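Local structure of protein BIM1 (Saccharomyces cerevisiae, 4E61) at residues Leu48-Ile62 with Leu85-Thr99. The protein binds microtubules at their plus ends and acts in mitosis and spindle orientation, this chain being its dimeric C-terminal EB1-like motif. Numbering follows the deposited sequence.
Sequences LRDIEILVHTTQDLI and LLRFVKKVESILYAT
L48 and L96 open the contact between the end of the long coiled-coil helix 2-63 and helix 84-101, which folds back beside it as in the four-helix bundle of EB1-family dimers; the N-to-C directions of segments 48-62 and 85-99 lie 142° apart. The pairing is a worked example of knobs-into-holes packing, closed on one flank by a polar cluster. The side chains of L48 and L96 pass each other in opposite directions, their CD2 methyls 4.0 Å apart, and with I51, E52 and V55, L48 forms the hole that L96 fills. At I51, CG2 lies anti to the backbone N and meets V92 CG1 at 3.7 Å, the two side chains crossing nearly at right angles. V55 returns the interlock as a knob among V89, V92, E93 and L96: its CG2 packs on V92 CG1 at 3.6 Å, while CG1 rests on the aliphatic part of E93. At the next residue, the H56 ring lies obliquely to the E93 carboxylate, the planes 61° apart. V89 is the reciprocal knob, set among V55, T58, Q59 and I62; T58 also packs on F88 of the second subunit, tying this hairpin into the dimer. The polar flank centres on E93 OE2, which takes a salt bridge from K90 NZ at 3.2 Å on its syn side and, through its anti lone pair, a bent hydrogen bond (143°) from Q59 NE2 at 2.7 Å. I62 ends the row, its CG2 3.7 Å from L86 CD1.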
loop_
_atom_site.group_PDB
_atom_site.type_symbol
_atom_site.label_atom_id
_atom_site.label_comp_id
_atom_site.label_asym_id
_atom_site.label_seq_id
_atom_site.Cartn_x
_atom_site.Cartn_y
_atom_site.Cartn_z
ATOM N N LEU A 48 -10.821 6.368 7.426
ATOM C CA LEU A 48 -12.112 5.960 6.838
ATOM C C LEU A 48 -13.067 5.450 7.913
ATOM O O LEU A 48 -14.261 5.794 7.897
ATOM C CB LEU A 48 -11.896 4.886 5.753
ATOM C CG LEU A 48 -11.293 5.426 4.439
ATOM C CD1 LEU A 48 -10.613 4.312 3.652
ATOM C CD2 LEU A 48 -12.352 6.225 3.583
ATOM N N ARG A 49 -12.518 4.651 8.858
ATOM C CA ARG A 49 -13.226 4.097 10.003
ATOM C C ARG A 49 -13.802 5.251 10.870
ATOM O O ARG A 49 -15.010 5.256 11.146
ATOM C CB ARG A 49 -12.283 3.181 10.792
ATOM C CG ARG A 49 -12.836 2.678 12.126
ATOM C CD ARG A 49 -11.724 2.461 13.147
ATOM N NE ARG A 49 -11.108 3.719 13.590
ATOM C CZ ARG A 49 -9.945 3.799 14.234
ATOM N NH1 ARG A 49 -9.256 2.699 14.516
ATOM N NH2 ARG A 49 -9.460 4.982 14.595
ATOM N N ASP A 50 -12.958 6.267 11.188
ATOM C CA ASP A 50 -13.329 7.467 11.951
ATOM C C ASP A 50 -14.381 8.324 11.219
ATOM O O ASP A 50 -15.282 8.886 11.869
ATOM C CB ASP A 50 -12.089 8.303 12.270
ATOM C CG ASP A 50 -11.097 7.665 13.219
ATOM O OD1 ASP A 50 -11.476 6.680 13.906
ATOM O OD2 ASP A 50 -9.934 8.141 13.270
ATOM N N ILE A 51 -14.292 8.399 9.864
ATOM C CA ILE A 51 -15.286 9.132 9.101
ATOM C C ILE A 51 -16.613 8.359 9.132
ATOM O O ILE A 51 -17.659 8.992 9.293
ATOM C CB ILE A 51 -14.824 9.564 7.689
ATOM C CG1 ILE A 51 -13.715 10.610 7.789
ATOM C CG2 ILE A 51 -15.984 10.136 6.862
ATOM C CD1 ILE A 51 -12.972 10.912 6.434
ATOM N N GLU A 52 -16.560 7.000 9.043
ATOM C CA GLU A 52 -17.754 6.141 9.098
ATOM C C GLU A 52 -18.531 6.333 10.418
ATOM O O GLU A 52 -19.743 6.581 10.388
ATOM C CB GLU A 52 -17.414 4.659 8.855
ATOM C CG GLU A 52 -18.654 3.899 8.390
ATOM C CD GLU A 52 -18.590 2.394 8.218
ATOM O OE1 GLU A 52 -18.395 1.712 9.247
ATOM O OE2 GLU A 52 -19.007 1.906 7.138
ATOM N N ILE A 53 -17.807 6.276 11.555
ATOM C CA ILE A 53 -18.342 6.489 12.906
ATOM C C ILE A 53 -19.040 7.854 12.997
ATOM O O ILE A 53 -20.189 7.922 13.411
ATOM C CB ILE A 53 -17.214 6.306 13.974
ATOM C CG1 ILE A 53 -16.828 4.804 14.100
ATOM C CG2 ILE A 53 -17.620 6.904 15.318
ATOM C CD1 ILE A 53 -15.373 4.482 14.592
ATOM N N LEU A 54 -18.353 8.922 12.557
ATOM C CA LEU A 54 -18.866 10.286 12.538
ATOM C C LEU A 54 -20.143 10.410 11.690
ATOM O O LEU A 54 -21.112 11.014 12.141
ATOM C CB LEU A 54 -17.764 11.254 12.056
ATOM C CG LEU A 54 -18.168 12.726 11.835
ATOM C CD1 LEU A 54 -18.513 13.442 13.150
ATOM C CD2 LEU A 54 -17.123 13.461 11.060
ATOM N N VAL A 55 -20.152 9.810 10.491
ATOM C CA VAL A 55 -21.297 9.832 9.570
ATOM C C VAL A 55 -22.503 9.153 10.190
ATOM O O VAL A 55 -23.582 9.755 10.184
ATOM C CB VAL A 55 -20.928 9.267 8.175
ATOM C CG1 VAL A 55 -22.157 8.799 7.387
ATOM C CG2 VAL A 55 -20.146 10.300 7.390
ATOM N N HIS A 56 -22.320 7.939 10.758
ATOM C CA HIS A 56 -23.419 7.218 11.390
ATOM C C HIS A 56 -23.955 7.862 12.675
ATOM O O HIS A 56 -25.173 7.980 12.827
ATOM C CB HIS A 56 -23.138 5.717 11.497
ATOM C CG HIS A 56 -23.003 5.085 10.150
ATOM N ND1 HIS A 56 -24.004 5.203 9.189
ATOM C CD2 HIS A 56 -21.968 4.395 9.623
ATOM C CE1 HIS A 56 -23.546 4.578 8.122
ATOM N NE2 HIS A 56 -22.324 4.071 8.335
ATOM N N THR A 57 -23.053 8.344 13.543
ATOM C CA THR A 57 -23.383 9.053 14.770
ATOM C C THR A 57 -24.239 10.299 14.470
ATOM O O THR A 57 -25.286 10.472 15.096
ATOM C CB THR A 57 -22.088 9.352 15.527
ATOM O OG1 THR A 57 -21.592 8.121 16.047
ATOM C CG2 THR A 57 -22.267 10.361 16.645
ATOM N N THR A 58 -23.825 11.147 13.505
ATOM C CA THR A 58 -24.627 12.329 13.196
ATOM C C THR A 58 -25.902 12.018 12.457
ATOM O O THR A 58 -26.833 12.803 12.546
ATOM C CB THR A 58 -23.853 13.577 12.728
ATOM O OG1 THR A 58 -24.018 13.811 11.330
ATOM C CG2 THR A 58 -22.420 13.624 13.201
ATOM N N GLN A 59 -25.970 10.870 11.769
ATOM C CA GLN A 59 -27.196 10.416 11.108
ATOM C C GLN A 59 -28.228 10.000 12.164
ATOM O O GLN A 59 -29.424 10.240 11.973
ATOM C CB GLN A 59 -26.914 9.240 10.183
ATOM C CG GLN A 59 -27.188 9.575 8.733
ATOM C CD GLN A 59 -26.570 8.579 7.803
ATOM O OE1 GLN A 59 -26.385 7.393 8.133
ATOM N NE2 GLN A 59 -26.230 9.048 6.614
ATOM N N ASP A 60 -27.750 9.394 13.275
ATOM C CA ASP A 60 -28.583 8.991 14.399
ATOM C C ASP A 60 -29.201 10.224 15.083
ATOM O O ASP A 60 -30.385 10.189 15.395
ATOM C CB ASP A 60 -27.791 8.102 15.376
ATOM C CG ASP A 60 -27.393 6.741 14.810
ATOM O OD1 ASP A 60 -27.799 6.426 13.651
ATOM O OD2 ASP A 60 -26.660 5.999 15.510
ATOM N N LEU A 61 -28.469 11.341 15.190
ATOM C CA LEU A 61 -29.001 12.575 15.768
ATOM C C LEU A 61 -29.999 13.286 14.829
ATOM O O LEU A 61 -30.902 13.961 15.316
ATOM C CB LEU A 61 -27.876 13.536 16.182
ATOM C CG LEU A 61 -26.698 12.974 16.978
ATOM C CD1 LEU A 61 -25.719 14.083 17.320
ATOM C CD2 LEU A 61 -27.156 12.263 18.246
ATOM N N ILE A 62 -29.832 13.155 13.497
ATOM C CA ILE A 62 -30.752 13.757 12.519
ATOM C C ILE A 62 -32.049 12.921 12.481
ATOM O O ILE A 62 -33.145 13.495 12.480
ATOM C CB ILE A 62 -30.117 13.968 11.105
ATOM C CG1 ILE A 62 -28.828 14.829 11.170
ATOM C CG2 ILE A 62 -31.137 14.595 10.131
ATOM C CD1 ILE A 62 -27.854 14.631 10.014
ATOM N N LEU A 85 -27.153 19.825 5.843
ATOM C CA LEU A 85 -26.304 18.941 6.639
ATOM C C LEU A 85 -26.540 17.464 6.274
ATOM O O LEU A 85 -25.563 16.738 6.055
ATOM C CB LEU A 85 -26.504 19.185 8.150
ATOM C CG LEU A 85 -25.826 18.200 9.125
ATOM C CD1 LEU A 85 -24.315 18.218 8.978
ATOM C CD2 LEU A 85 -26.243 18.470 10.556
ATOM N N LEU A 86 -27.828 17.035 6.196
ATOM C CA LEU A 86 -28.221 15.662 5.857
ATOM C C LEU A 86 -27.789 15.291 4.431
ATOM O O LEU A 86 -27.359 14.165 4.189
ATOM C CB LEU A 86 -29.732 15.456 6.063
ATOM C CG LEU A 86 -30.257 14.027 5.881
ATOM C CD1 LEU A 86 -29.775 13.082 7.012
ATOM C CD2 LEU A 86 -31.762 14.026 5.777
ATOM N N ARG A 87 -27.861 16.261 3.523
ATOM C CA ARG A 87 -27.458 16.145 2.121
ATOM C C ARG A 87 -25.958 15.844 2.060
ATOM O O ARG A 87 -25.532 14.941 1.337
ATOM C CB ARG A 87 -27.748 17.475 1.401
ATOM C CG ARG A 87 -28.174 17.359 -0.052
ATOM C CD ARG A 87 -28.616 18.717 -0.577
ATOM N NE ARG A 87 -29.818 19.203 0.101
ATOM C CZ ARG A 87 -30.064 20.483 0.369
ATOM N NH1 ARG A 87 -29.203 21.424 0.001
ATOM N NH2 ARG A 87 -31.176 20.832 1.004
ATOM N N PHE A 88 -25.173 16.585 2.847
ATOM C CA PHE A 88 -23.730 16.423 2.926
ATOM C C PHE A 88 -23.396 15.095 3.572
ATOM O O PHE A 88 -22.579 14.363 3.021
ATOM C CB PHE A 88 -23.082 17.595 3.679
ATOM C CG PHE A 88 -21.577 17.535 3.721
ATOM C CD1 PHE A 88 -20.819 18.004 2.661
ATOM C CD2 PHE A 88 -20.916 16.967 4.804
ATOM C CE1 PHE A 88 -19.423 17.949 2.708
ATOM C CE2 PHE A 88 -19.519 16.889 4.833
ATOM C CZ PHE A 88 -18.784 17.389 3.791
ATOM N N VAL A 89 -24.051 14.767 4.706
ATOM C CA VAL A 89 -23.852 13.510 5.433
ATOM C C VAL A 89 -24.122 12.324 4.510
ATOM O O VAL A 89 -23.329 11.381 4.511
ATOM C CB VAL A 89 -24.632 13.445 6.783
ATOM C CG1 VAL A 89 -24.571 12.053 7.397
ATOM C CG2 VAL A 89 -24.094 14.457 7.779
ATOM N N LYS A 90 -25.177 12.406 3.675
ATOM C CA LYS A 90 -25.540 11.353 2.722
ATOM C C LYS A 90 -24.550 11.219 1.563
ATOM O O LYS A 90 -24.307 10.102 1.104
ATOM C CB LYS A 90 -27.000 11.479 2.228
ATOM C CG LYS A 90 -28.052 11.023 3.261
ATOM C CD LYS A 90 -28.013 9.507 3.529
ATOM C CE LYS A 90 -29.007 9.073 4.577
ATOM N NZ LYS A 90 -28.944 7.607 4.809
ATOM N N LYS A 91 -23.946 12.341 1.130
ATOM C CA LYS A 91 -22.924 12.375 0.088
ATOM C C LYS A 91 -21.692 11.615 0.575
ATOM O O LYS A 91 -21.173 10.787 -0.164
ATOM C CB LYS A 91 -22.563 13.828 -0.279
ATOM C CG LYS A 91 -23.486 14.445 -1.315
ATOM C CD LYS A 91 -23.121 15.904 -1.631
ATOM C CE LYS A 91 -24.224 16.843 -1.204
ATOM N NZ LYS A 91 -23.865 18.265 -1.416
ATOM N N VAL A 92 -21.268 11.854 1.837
ATOM C CA VAL A 92 -20.116 11.202 2.479
ATOM C C VAL A 92 -20.379 9.708 2.625
ATOM O O VAL A 92 -19.490 8.905 2.350
ATOM C CB VAL A 92 -19.708 11.847 3.846
ATOM C CG1 VAL A 92 -18.440 11.216 4.377
ATOM C CG2 VAL A 92 -19.499 13.350 3.727
ATOM N N GLU A 93 -21.604 9.344 3.056
ATOM C CA GLU A 93 -22.012 7.959 3.239
ATOM C C GLU A 93 -21.949 7.188 1.930
ATOM O O GLU A 93 -21.450 6.059 1.923
ATOM C CB GLU A 93 -23.402 7.864 3.876
ATOM C CG GLU A 93 -23.603 6.550 4.623
ATOM C CD GLU A 93 -25.031 6.038 4.748
ATOM O OE1 GLU A 93 -25.268 4.854 4.413
ATOM O OE2 GLU A 93 -25.907 6.801 5.215
ATOM N N SER A 94 -22.373 7.816 0.817
ATOM C CA SER A 94 -22.304 7.190 -0.512
ATOM C C SER A 94 -20.843 6.983 -0.935
ATOM O O SER A 94 -20.513 5.910 -1.449
ATOM C CB SER A 94 -23.108 7.973 -1.550
ATOM O OG SER A 94 -22.467 9.180 -1.911
ATOM N N ILE A 95 -19.966 7.957 -0.652
ATOM C CA ILE A 95 -18.539 7.796 -0.922
ATOM C C ILE A 95 -17.965 6.620 -0.111
ATOM O O ILE A 95 -17.257 5.794 -0.680
ATOM C CB ILE A 95 -17.688 9.092 -0.790
ATOM C CG1 ILE A 95 -18.181 10.167 -1.786
ATOM C CG2 ILE A 95 -16.182 8.772 -1.032
ATOM C CD1 ILE A 95 -17.613 11.648 -1.518
ATOM N N LEU A 96 -18.316 6.518 1.182
ATOM C CA LEU A 96 -17.879 5.424 2.079
ATOM C C LEU A 96 -18.373 4.044 1.631
ATOM O O LEU A 96 -17.621 3.066 1.722
ATOM C CB LEU A 96 -18.238 5.669 3.581
ATOM C CG LEU A 96 -17.670 6.934 4.250
ATOM C CD1 LEU A 96 -18.403 7.245 5.523
ATOM C CD2 LEU A 96 -16.156 6.873 4.444
ATOM N N TYR A 97 -19.626 3.965 1.166
ATOM C CA TYR A 97 -20.219 2.716 0.666
ATOM C C TYR A 97 -19.488 2.254 -0.620
ATOM O O TYR A 97 -19.109 1.091 -0.710
ATOM C CB TYR A 97 -21.762 2.828 0.477
ATOM C CG TYR A 97 -22.354 1.486 0.113
ATOM C CD1 TYR A 97 -22.599 0.523 1.092
ATOM C CD2 TYR A 97 -22.519 1.115 -1.223
ATOM C CE1 TYR A 97 -23.022 -0.760 0.753
ATOM C CE2 TYR A 97 -22.956 -0.160 -1.572
ATOM C CZ TYR A 97 -23.210 -1.093 -0.581
ATOM O OH TYR A 97 -23.644 -2.348 -0.933
ATOM N N ALA A 98 -19.226 3.184 -1.570
ATOM C CA ALA A 98 -18.463 2.904 -2.791
ATOM C C ALA A 98 -17.029 2.405 -2.476
ATOM O O ALA A 98 -16.489 1.626 -3.250
ATOM C CB ALA A 98 -18.414 4.137 -3.684
ATOM N N THR A 99 -16.413 2.856 -1.353
ATOM C CA THR A 99 -15.071 2.411 -0.959
ATOM C C THR A 99 -15.118 0.998 -0.409
ATOM O O THR A 99 -14.252 0.191 -0.734
ATOM C CB THR A 99 -14.190 3.494 -0.241
ATOM O OG1 THR A 99 -13.429 2.962 0.840
ATOM C CG2 THR A 99 -14.930 4.692 0.197
#